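Local coordinates for chintase (Rhizomucor miehei, PDB 5YUQ), which probably hydrolyses chitin as a family 18 glycoside hydrolase whose active site is a tunnel, at residues Ser81-Phe86 with Tyr128-Lys133. Sequence-based numbering, arbitrary orientation.
Sequences SSFDNF and YLKLFK
Phe83 pushes its ring edge against the backbone between Lys130 and Leu131, joining two neighbouring outer helices, 80-97 and 124-139, of the TIM barrel of a family 18 glycoside hydrolase. At the rim of the ring, Phe83 CZ lies 3.6 Å from Lys130 O. Phe83 CE2 lies 3.7 Å from Leu131 N, and both backbone atoms sit near the ring plane, so the phenyl butts edge-on into the helix. With CG anti to the backbone N (chi1 178°), the ring is sent out toward helix 124-139. It bridges the axes of segments 81-86 and 128-133, 11.0 Å apart at closest approach and crossing at -41°. Lys130 and Leu131 flank the point of entry: Lys130 CG meets Phe83 CZ at 4.0 Å, and Leu131 CB packs against Phe83 CE2. One turn further along, Phe86 CE2 touches the Leu131 CD2 methyl at 4.1 Å, the leucine side chain running roughly perpendicular to that of Phe86. Leu131 thus serves both phenylalanines, CB for one and CD2 for the other. On the outer side, the extended Lys130 chain carries NZ almost over the Phe83 ring centre, but 5.8 Å from the centroid is too long for more than a slight cation-pi attraction. Leu77 of helix 73-78 packs on Phe83, Phe86 and Leu131, while Leu104 of strand 101-105 touches Leu131 from the barrel wall. Helix 124-139 is further tied to the barrel by Tyr128 OH, hydrogen-bonded to Trp106 N and Thr147 OG1.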
loop_
_atom_site.group_PDB
_atom_site.type_symbol
_atom_site.label_atom_id
_atom_site.label_comp_id
_atom_site.label_asym_id
_atom_site.label_seq_id
_atom_site.Cartn_x
_atom_site.Cartn_y
_atom_site.Cartn_z
ATOM N N SER A 81 -15.847 -25.535 -0.138
ATOM C CA SER A 81 -15.570 -25.962 1.230
ATOM C C SER A 81 -14.458 -25.140 1.876
ATOM O O SER A 81 -14.566 -24.773 3.041
ATOM C CB SER A 81 -15.243 -27.453 1.295
ATOM O OG SER A 81 -14.043 -27.742 0.604
ATOM N N SER A 82 -13.400 -24.853 1.126
ATOM C CA SER A 82 -12.335 -24.013 1.662
ATOM C C SER A 82 -12.803 -22.564 1.811
ATOM O O SER A 82 -12.382 -21.868 2.730
ATOM C CB SER A 82 -11.057 -24.109 0.827
ATOM O OG SER A 82 -11.270 -23.653 -0.490
ATOM N N PHE A 83 -13.691 -22.123 0.925
ATOM C CA PHE A 83 -14.266 -20.784 1.013
ATOM C C PHE A 83 -15.021 -20.637 2.329
ATOM O O PHE A 83 -14.810 -19.674 3.074
ATOM C CB PHE A 83 -15.212 -20.556 -0.181
ATOM C CG PHE A 83 -15.904 -19.212 -0.187
ATOM C CD1 PHE A 83 -17.015 -18.981 0.617
ATOM C CD2 PHE A 83 -15.471 -18.199 -1.029
ATOM C CE1 PHE A 83 -17.657 -17.748 0.615
ATOM C CE2 PHE A 83 -16.116 -16.965 -1.042
ATOM C CZ PHE A 83 -17.206 -16.743 -0.220
ATOM N N ASP A 84 -15.913 -21.585 2.605
ATOM C CA ASP A 84 -16.731 -21.526 3.811
ATOM C C ASP A 84 -15.862 -21.583 5.061
ATOM O O ASP A 84 -16.123 -20.885 6.033
ATOM C CB ASP A 84 -17.760 -22.663 3.833
ATOM C CG ASP A 84 -18.865 -22.476 2.820
ATOM O OD1 ASP A 84 -19.023 -21.355 2.290
ATOM O OD2 ASP A 84 -19.593 -23.455 2.561
ATOM N N ASN A 85 -14.829 -22.414 5.027
ATOM C CA ASN A 85 -13.950 -22.551 6.179
ATOM C C ASN A 85 -13.144 -21.274 6.419
ATOM O O ASN A 85 -12.983 -20.832 7.557
ATOM C CB ASN A 85 -13.025 -23.757 6.008
ATOM C CG ASN A 85 -12.119 -23.964 7.206
ATOM O OD1 ASN A 85 -12.585 -24.302 8.297
ATOM N ND2 ASN A 85 -10.825 -23.749 7.015
ATOM N N PHE A 86 -12.664 -20.672 5.338
ATOM C CA PHE A 86 -11.923 -19.419 5.416
ATOM C C PHE A 86 -12.819 -18.302 5.975
ATOM O O PHE A 86 -12.412 -17.558 6.870
ATOM C CB PHE A 86 -11.368 -19.079 4.030
ATOM C CG PHE A 86 -10.472 -17.880 3.998
ATOM C CD1 PHE A 86 -9.471 -17.698 4.951
ATOM C CD2 PHE A 86 -10.613 -16.942 2.991
ATOM C CE1 PHE A 86 -8.632 -16.584 4.897
ATOM C CE2 PHE A 86 -9.790 -15.834 2.927
ATOM C CZ PHE A 86 -8.796 -15.647 3.884
ATOM N N TYR A 128 -13.577 -12.895 -4.926
ATOM C CA TYR A 128 -13.215 -11.896 -3.926
ATOM C C TYR A 128 -14.466 -11.173 -3.467
ATOM O O TYR A 128 -14.681 -10.971 -2.274
ATOM C CB TYR A 128 -12.267 -10.879 -4.554
ATOM C CG TYR A 128 -11.294 -10.165 -3.647
ATOM C CD1 TYR A 128 -11.173 -10.467 -2.294
ATOM C CD2 TYR A 128 -10.480 -9.176 -4.170
ATOM C CE1 TYR A 128 -10.230 -9.791 -1.492
ATOM C CE2 TYR A 128 -9.546 -8.503 -3.389
ATOM C CZ TYR A 128 -9.438 -8.807 -2.054
ATOM O OH TYR A 128 -8.504 -8.128 -1.311
ATOM N N LEU A 129 -15.308 -10.780 -4.420
ATOM C CA LEU A 129 -16.568 -10.135 -4.069
ATOM C C LEU A 129 -17.464 -11.088 -3.287
ATOM O O LEU A 129 -18.092 -10.685 -2.307
ATOM C CB LEU A 129 -17.287 -9.610 -5.316
ATOM C CG LEU A 129 -18.625 -8.912 -5.042
ATOM C CD1 LEU A 129 -18.438 -7.819 -3.996
ATOM C CD2 LEU A 129 -19.170 -8.333 -6.327
ATOM N N LYS A 130 -17.499 -12.353 -3.702
ATOM C CA LYS A 130 -18.273 -13.350 -2.971
ATOM C C LYS A 130 -17.811 -13.409 -1.520
ATOM O O LYS A 130 -18.623 -13.510 -0.606
ATOM C CB LYS A 130 -18.143 -14.726 -3.616
ATOM C CG LYS A 130 -19.343 -15.602 -3.346
ATOM C CD LYS A 130 -19.282 -16.904 -4.127
ATOM C CE LYS A 130 -20.575 -17.698 -3.928
ATOM N NZ LYS A 130 -20.446 -19.148 -4.278
ATOM N N LEU A 131 -16.504 -13.332 -1.321
ATOM C CA LEU A 131 -15.951 -13.312 0.026
ATOM C C LEU A 131 -16.446 -12.116 0.826
ATOM O O LEU A 131 -16.859 -12.266 1.973
ATOM C CB LEU A 131 -14.424 -13.321 -0.032
ATOM C CG LEU A 131 -13.694 -13.148 1.300
ATOM C CD1 LEU A 131 -14.087 -14.246 2.268
ATOM C CD2 LEU A 131 -12.200 -13.170 1.036
ATOM N N PHE A 132 -16.412 -10.924 0.239
ATOM C CA PHE A 132 -16.892 -9.752 0.957
ATOM C C PHE A 132 -18.375 -9.854 1.274
ATOM O O PHE A 132 -18.819 -9.439 2.344
ATOM C CB PHE A 132 -16.608 -8.478 0.171
ATOM C CG PHE A 132 -15.253 -7.901 0.435
ATOM C CD1 PHE A 132 -14.966 -7.311 1.655
ATOM C CD2 PHE A 132 -14.273 -7.941 -0.539
ATOM C CE1 PHE A 132 -13.709 -6.765 1.905
ATOM C CE2 PHE A 132 -13.010 -7.393 -0.301
ATOM C CZ PHE A 132 -12.736 -6.800 0.929
ATOM N N LYS A 133 -19.143 -10.405 0.345
ATOM C CA LYS A 133 -20.567 -10.589 0.598
ATOM C C LYS A 133 -20.814 -11.543 1.750
ATOM O O LYS A 133 -21.695 -11.309 2.575
ATOM C CB LYS A 133 -21.279 -11.108 -0.645
ATOM C CG LYS A 133 -21.341 -10.107 -1.769
ATOM C CD LYS A 133 -22.148 -10.695 -2.914
ATOM C CE LYS A 133 -22.267 -9.739 -4.073
ATOM N NZ LYS A 133 -22.876 -10.448 -5.239
#